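Local coordinates for proton-dependent oligopeptide transporter family protein (PDB 6EI3), which probably takes up short peptides across the membrane, driven by the proton gradient, as a POT-family member of the Major Facilitator Superfamily, here caught in an auto-inhibited state, at residues N149-P160 with S329-M340. Residues are numbered along the deposited sequence; the frame is centred on the assembly and turned at random.
Sequences NFGSLFASLLIP and SQMQALNPLLVM. With 78M ((2S)-2,3-dihydroxypropyl(7Z)-pentadec-7-enoate), chain K; 78M ((2S)-2,3-dihydroxypropyl(7Z)-pentadec-7-enoate), chain N; 78M ((2S)-2,3-dihydroxypropyl(7Z)-pentadec-7-enoate), chain L.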
loop_
_atom_site.group_PDB
_atom_site.type_symbol
_atom_site.label_atom_id
_atom_site.label_comp_id
_atom_site.label_asym_id
_atom_site.label_seq_id
_atom_site.Cartn_x
_atom_site.Cartn_y
_atom_site.Cartn_z
ATOM N N ASN A 149 11.041 4.186 -9.560
ATOM C CA ASN A 149 11.200 5.598 -9.232
ATOM C C ASN A 149 11.259 6.507 -10.442
ATOM O O ASN A 149 10.567 7.523 -10.431
ATOM C CB ASN A 149 12.369 5.824 -8.293
ATOM C CG ASN A 149 12.031 5.314 -6.904
ATOM O OD1 ASN A 149 11.215 5.886 -6.179
ATOM N ND2 ASN A 149 12.553 4.166 -6.550
ATOM N N PHE A 150 12.028 6.153 -11.484
ATOM C CA PHE A 150 12.058 6.977 -12.690
ATOM C C PHE A 150 10.719 6.940 -13.438
ATOM O O PHE A 150 10.271 7.984 -13.894
ATOM C CB PHE A 150 13.251 6.657 -13.602
ATOM C CG PHE A 150 14.514 7.348 -13.143
ATOM C CD1 PHE A 150 14.657 8.726 -13.262
ATOM C CD2 PHE A 150 15.548 6.626 -12.567
ATOM C CE1 PHE A 150 15.816 9.365 -12.826
ATOM C CE2 PHE A 150 16.716 7.265 -12.148
ATOM C CZ PHE A 150 16.835 8.630 -12.266
ATOM N N GLY A 151 10.062 5.783 -13.460
ATOM C CA GLY A 151 8.746 5.621 -14.076
ATOM C C GLY A 151 7.669 6.438 -13.372
ATOM O O GLY A 151 6.858 7.090 -14.028
ATOM N N SER A 152 7.674 6.432 -12.022
ATOM C CA SER A 152 6.751 7.199 -11.190
ATOM C C SER A 152 7.035 8.712 -11.353
ATOM O O SER A 152 6.101 9.507 -11.457
ATOM C CB SER A 152 6.897 6.789 -9.721
ATOM O OG SER A 152 6.194 7.680 -8.871
ATOM N N LEU A 153 8.315 9.102 -11.350
ATOM C CA LEU A 153 8.709 10.504 -11.511
ATOM C C LEU A 153 8.239 11.059 -12.861
ATOM O O LEU A 153 7.614 12.123 -12.900
ATOM C CB LEU A 153 10.240 10.660 -11.360
ATOM C CG LEU A 153 10.774 12.050 -10.931
ATOM C CD1 LEU A 153 12.180 11.931 -10.369
ATOM C CD2 LEU A 153 10.862 12.987 -12.095
ATOM N N PHE A 154 8.556 10.347 -13.960
ATOM C CA PHE A 154 8.188 10.783 -15.311
ATOM C C PHE A 154 6.677 10.774 -15.519
ATOM O O PHE A 154 6.150 11.717 -16.106
ATOM C CB PHE A 154 8.906 9.954 -16.400
ATOM C CG PHE A 154 10.416 9.932 -16.358
ATOM C CD1 PHE A 154 11.136 11.046 -15.937
ATOM C CD2 PHE A 154 11.124 8.815 -16.797
ATOM C CE1 PHE A 154 12.534 11.017 -15.883
ATOM C CE2 PHE A 154 12.523 8.797 -16.772
ATOM C CZ PHE A 154 13.217 9.897 -16.310
ATOM N N ALA A 155 5.982 9.724 -15.014
ATOM C CA ALA A 155 4.523 9.620 -15.100
ATOM C C ALA A 155 3.864 10.811 -14.399
ATOM O O ALA A 155 2.912 11.363 -14.929
ATOM C CB ALA A 155 4.042 8.325 -14.480
ATOM N N SER A 156 4.382 11.209 -13.223
ATOM C CA SER A 156 3.858 12.335 -12.447
ATOM C C SER A 156 4.118 13.671 -13.111
ATOM O O SER A 156 3.361 14.605 -12.898
ATOM C CB SER A 156 4.465 12.355 -11.052
ATOM O OG SER A 156 3.990 11.255 -10.304
ATOM N N LEU A 157 5.223 13.795 -13.859
ATOM C CA LEU A 157 5.507 15.045 -14.526
ATOM C C LEU A 157 4.780 15.155 -15.878
ATOM O O LEU A 157 4.390 16.252 -16.257
ATOM C CB LEU A 157 7.021 15.209 -14.735
ATOM C CG LEU A 157 7.886 15.571 -13.516
ATOM C CD1 LEU A 157 9.350 15.507 -13.878
ATOM C CD2 LEU A 157 7.577 16.961 -12.997
ATOM N N LEU A 158 4.606 14.038 -16.602
ATOM C CA LEU A 158 4.034 14.047 -17.956
ATOM C C LEU A 158 2.495 13.922 -18.042
ATOM O O LEU A 158 1.861 14.745 -18.713
ATOM C CB LEU A 158 4.718 12.947 -18.807
ATOM C CG LEU A 158 4.162 12.634 -20.207
ATOM C CD1 LEU A 158 4.371 13.817 -21.182
ATOM C CD2 LEU A 158 4.843 11.410 -20.795
ATOM N N ILE A 159 1.915 12.873 -17.424
ATOM C CA ILE A 159 0.485 12.572 -17.511
ATOM C C ILE A 159 -0.402 13.759 -17.023
ATOM O O ILE A 159 -1.341 14.086 -17.737
ATOM C CB ILE A 159 0.117 11.202 -16.864
ATOM C CG1 ILE A 159 1.010 10.068 -17.430
ATOM C CG2 ILE A 159 -1.364 10.877 -17.073
ATOM C CD1 ILE A 159 0.957 9.872 -19.035
ATOM N N PRO A 160 -0.092 14.477 -15.922
ATOM C CA PRO A 160 -0.907 15.654 -15.558
ATOM C C PRO A 160 -0.918 16.763 -16.609
ATOM O O PRO A 160 -1.928 17.466 -16.721
ATOM C CB PRO A 160 -0.295 16.104 -14.231
ATOM C CG PRO A 160 0.348 14.836 -13.666
ATOM C CD PRO A 160 0.947 14.231 -14.899
ATOM N N SER A 329 -1.062 18.113 -9.681
ATOM C CA SER A 329 -0.696 16.684 -9.704
ATOM C C SER A 329 0.791 16.434 -9.933
ATOM O O SER A 329 1.317 15.443 -9.431
ATOM C CB SER A 329 -1.538 15.935 -10.728
ATOM O OG SER A 329 -2.824 15.640 -10.207
ATOM N N GLN A 330 1.479 17.342 -10.657
ATOM C CA GLN A 330 2.918 17.202 -10.929
ATOM C C GLN A 330 3.796 17.168 -9.667
ATOM O O GLN A 330 4.906 16.637 -9.719
ATOM C CB GLN A 330 3.406 18.293 -11.877
ATOM C CG GLN A 330 2.826 18.173 -13.283
ATOM C CD GLN A 330 3.364 19.287 -14.117
ATOM O OE1 GLN A 330 2.980 20.430 -13.954
ATOM N NE2 GLN A 330 4.334 18.987 -14.952
ATOM N N MET A 331 3.293 17.713 -8.534
ATOM C CA MET A 331 4.036 17.727 -7.267
ATOM C C MET A 331 4.341 16.311 -6.796
ATOM O O MET A 331 5.305 16.123 -6.058
ATOM C CB MET A 331 3.262 18.478 -6.166
ATOM C CG MET A 331 3.169 19.982 -6.415
ATOM S SD MET A 331 4.763 20.830 -6.604
ATOM C CE MET A 331 5.258 21.006 -4.895
ATOM N N GLN A 332 3.528 15.319 -7.220
ATOM C CA GLN A 332 3.736 13.916 -6.871
ATOM C C GLN A 332 5.084 13.389 -7.360
ATOM O O GLN A 332 5.591 12.443 -6.780
ATOM C CB GLN A 332 2.566 13.038 -7.327
ATOM C CG GLN A 332 1.294 13.300 -6.502
ATOM C CD GLN A 332 0.091 12.727 -7.193
ATOM O OE1 GLN A 332 -0.347 11.627 -6.899
ATOM N NE2 GLN A 332 -0.436 13.422 -8.174
ATOM N N ALA A 333 5.721 14.065 -8.355
ATOM C CA ALA A 333 7.056 13.679 -8.842
ATOM C C ALA A 333 8.111 13.861 -7.753
ATOM O O ALA A 333 9.189 13.272 -7.843
ATOM C CB ALA A 333 7.426 14.499 -10.059
ATOM N N LEU A 334 7.810 14.685 -6.729
ATOM C CA LEU A 334 8.768 14.923 -5.650
ATOM C C LEU A 334 9.016 13.695 -4.813
ATOM O O LEU A 334 10.112 13.543 -4.297
ATOM C CB LEU A 334 8.343 16.076 -4.734
ATOM C CG LEU A 334 8.414 17.488 -5.296
ATOM C CD1 LEU A 334 7.799 18.454 -4.306
ATOM C CD2 LEU A 334 9.858 17.913 -5.586
ATOM N N ASN A 335 8.018 12.816 -4.678
ATOM C CA ASN A 335 8.191 11.624 -3.874
ATOM C C ASN A 335 9.294 10.687 -4.426
ATOM O O ASN A 335 10.278 10.489 -3.700
ATOM C CB ASN A 335 6.876 10.921 -3.643
ATOM C CG ASN A 335 7.045 9.636 -2.900
ATOM O OD1 ASN A 335 6.771 8.570 -3.431
ATOM N ND2 ASN A 335 7.530 9.714 -1.665
ATOM N N PRO A 336 9.229 10.176 -5.692
ATOM C CA PRO A 336 10.326 9.317 -6.192
ATOM C C PRO A 336 11.670 10.042 -6.299
ATOM O O PRO A 336 12.705 9.405 -6.086
ATOM C CB PRO A 336 9.812 8.846 -7.557
ATOM C CG PRO A 336 8.840 9.911 -7.989
ATOM C CD PRO A 336 8.148 10.279 -6.702
ATOM N N LEU A 337 11.673 11.372 -6.567
ATOM C CA LEU A 337 12.931 12.132 -6.591
ATOM C C LEU A 337 13.570 12.086 -5.195
ATOM O O LEU A 337 14.765 11.832 -5.071
ATOM C CB LEU A 337 12.717 13.604 -7.016
ATOM C CG LEU A 337 13.950 14.522 -6.857
ATOM C CD1 LEU A 337 15.048 14.164 -7.839
ATOM C CD2 LEU A 337 13.586 16.002 -6.966
ATOM N N LEU A 338 12.756 12.331 -4.151
ATOM C CA LEU A 338 13.238 12.349 -2.776
ATOM C C LEU A 338 13.609 10.951 -2.264
ATOM O O LEU A 338 14.533 10.830 -1.472
ATOM C CB LEU A 338 12.253 13.076 -1.845
ATOM C CG LEU A 338 12.224 14.591 -1.966
ATOM C CD1 LEU A 338 10.893 15.138 -1.478
ATOM C CD2 LEU A 338 13.393 15.236 -1.224
ATOM N N VAL A 339 12.937 9.900 -2.738
ATOM C CA VAL A 339 13.298 8.530 -2.364
ATOM C C VAL A 339 14.741 8.284 -2.912
ATOM O O VAL A 339 15.608 7.783 -2.188
ATOM C CB VAL A 339 12.306 7.465 -2.929
ATOM C CG1 VAL A 339 12.889 6.046 -2.823
ATOM C CG2 VAL A 339 10.945 7.533 -2.240
ATOM N N MET A 340 14.983 8.655 -4.182
ATOM C CA MET A 340 16.286 8.438 -4.833
ATOM C C MET A 340 17.395 9.243 -4.201
ATOM O O MET A 340 18.525 8.777 -4.201
ATOM C CB MET A 340 16.221 8.656 -6.354
ATOM C CG MET A 340 15.454 7.549 -7.060
ATOM S SD MET A 340 15.375 7.706 -8.859
ATOM C CE MET A 340 14.455 9.261 -9.042
HETATM O O21 78M K . 8.376 30.569 -5.468
HETATM C C20 78M K . 9.183 30.746 -6.622
HETATM C C18 78M K . 9.268 29.466 -7.419
HETATM O O19 78M K . 9.832 28.420 -6.617
HETATM C C17 78M K . 10.053 29.626 -8.703
HETATM O O2 78M K . 9.735 28.421 -9.440
HETATM C C1 78M K . 9.143 28.531 -10.638
HETATM O O1 78M K . 9.046 29.559 -11.257
HETATM C C2 78M K . 8.581 27.215 -11.084
HETATM C C3 78M K . 7.261 26.913 -10.397
HETATM C C4 78M K . 6.803 25.480 -10.590
HETATM C C5 78M K . 5.944 24.956 -9.445
HETATM C C6 78M K . 6.711 24.646 -8.152
HETATM C C7 78M K . 7.607 23.466 -8.327
HETATM C C8 78M K . 8.146 22.724 -7.387
HETATM C C9 78M K . 9.027 21.539 -7.626
HETATM C C10 78M K . 8.212 20.262 -7.880
HETATM C C11 78M K . 7.929 19.924 -9.343
HETATM C C12 78M K . 9.052 19.202 -10.077
HETATM C C13 78M K . 9.366 17.810 -9.545
HETATM C C15 78M K . 10.921 15.837 -9.558
HETATM C C14 78M K . 10.640 17.210 -10.106
HETATM O O21 78M N . 23.642 12.902 -4.817
HETATM C C20 78M N . 25.008 12.635 -4.531
HETATM C C18 78M N . 25.786 12.385 -5.801
HETATM O O19 78M N . 25.292 11.216 -6.464
HETATM C C17 78M N . 27.279 12.279 -5.579
HETATM O O2 78M N . 27.500 11.045 -4.854
HETATM C C1 78M N . 28.303 10.118 -5.395
HETATM O O1 78M N . 28.863 10.242 -6.454
HETATM C C2 78M N . 28.420 8.912 -4.506
HETATM C C3 78M N . 27.332 7.868 -4.733
HETATM C C4 78M N . 26.011 8.211 -4.049
HETATM C C5 78M N . 24.868 7.233 -4.306
HETATM C C6 78M N . 24.187 7.352 -5.679
HETATM C C7 78M N . 23.367 8.597 -5.863
HETATM C C8 78M N . 22.051 8.672 -5.860
HETATM C C9 78M N . 21.227 9.904 -6.057
HETATM C C10 78M N . 20.221 9.725 -7.189
HETATM C C11 78M N . 19.484 10.994 -7.578
HETATM C C12 78M N . 18.494 10.810 -8.725
HETATM C C13 78M N . 17.910 12.101 -9.284
HETATM C C15 78M N . 18.300 14.202 -10.654
HETATM C C14 78M N . 18.829 12.848 -10.246
HETATM O O21 78M L . -3.420 26.036 -24.759
HETATM C C20 78M L . -2.089 26.289 -25.194
HETATM C C18 78M L . -1.106 26.088 -24.064
HETATM O O19 78M L . 0.144 26.718 -24.366
HETATM C C17 78M L . -0.907 24.633 -23.708
HETATM O O2 78M L . 0.120 24.067 -24.559
HETATM C C1 78M L . -0.239 23.145 -25.458
HETATM O O1 78M L . -1.374 22.948 -25.806
HETATM C C2 78M L . 0.957 22.395 -25.974
HETATM C C3 78M L . 0.960 20.904 -25.641
HETATM C C4 78M L . 1.375 20.594 -24.214
HETATM C C5 78M L . 2.187 19.314 -24.055
HETATM C C6 78M L . 1.384 18.092 -23.608
HETATM C C7 78M L . 2.243 16.987 -23.041
HETATM C C8 78M L . 2.775 15.948 -23.679
HETATM C C9 78M L . 2.679 15.615 -25.145
HETATM C C10 78M L . 3.312 14.274 -25.544
HETATM C C11 78M L . 2.321 13.119 -25.654
HETATM C C12 78M L . 2.831 11.859 -26.361
HETATM C C13 78M L . 3.925 11.061 -25.650
HETATM C C15 78M L . 4.552 9.470 -23.768
HETATM C C14 78M L . 3.486 10.357 -24.367
HETATM O O HOH W 1 5.387 10.227 -8.302
#
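Leu153, Ser156 and Leu157 pack against Ala333 and Pro336 in a buried, near-antiparallel helix contact, where helix 137-165 of the N-terminal half meets the 3-10 turn and first turns of helix 334-357 in the C-terminal half. The axes of segments 149-160 and 334-340 pass 8.2 Å apart with an angle of 150° between their directions. Ala333 CB sits 3.6 Å from Leu157 CG, and the Pro336 ring presses CG onto the Leu153 backbone N and the Ser152 hydroxyl. With its CG swung away from its own backbone N (chi1 -156°), Leu153 sends CD1 to Leu337 CB and the Met340 methyl. That methionine lays its sulfur over a face of Phe150, a Met-aromatic contact with SD 3.9 Å from the ring centroid, and CE adds a CH-pi contact on the ring. In the Major Facilitator fold two six-helix bundles face each other, and this pair belongs to the interface between them. Toward the Pro160 end, Gln330 NE2 donates to Leu157 O at 3.0 Å, in the carbonyl plane on a lone pair, while Gln330 CA points its hydrogen at Ser156 O. Midway, a water bridges the segments, bound to Ser152 OG and Ser156 OG and donating to Gln332 O at 2.7 Å; Asn23 ND2 also bonds the Ser156 hydroxyl. Pro160 meets Ser329 CB through its ring carbons. Along one flank the acyl tail of a bound monoacylglycerol (78M, chain K) lies against Leu153, Leu157, Ala333 and Leu337, its terminal C15 3.5 Å from Ala333 O.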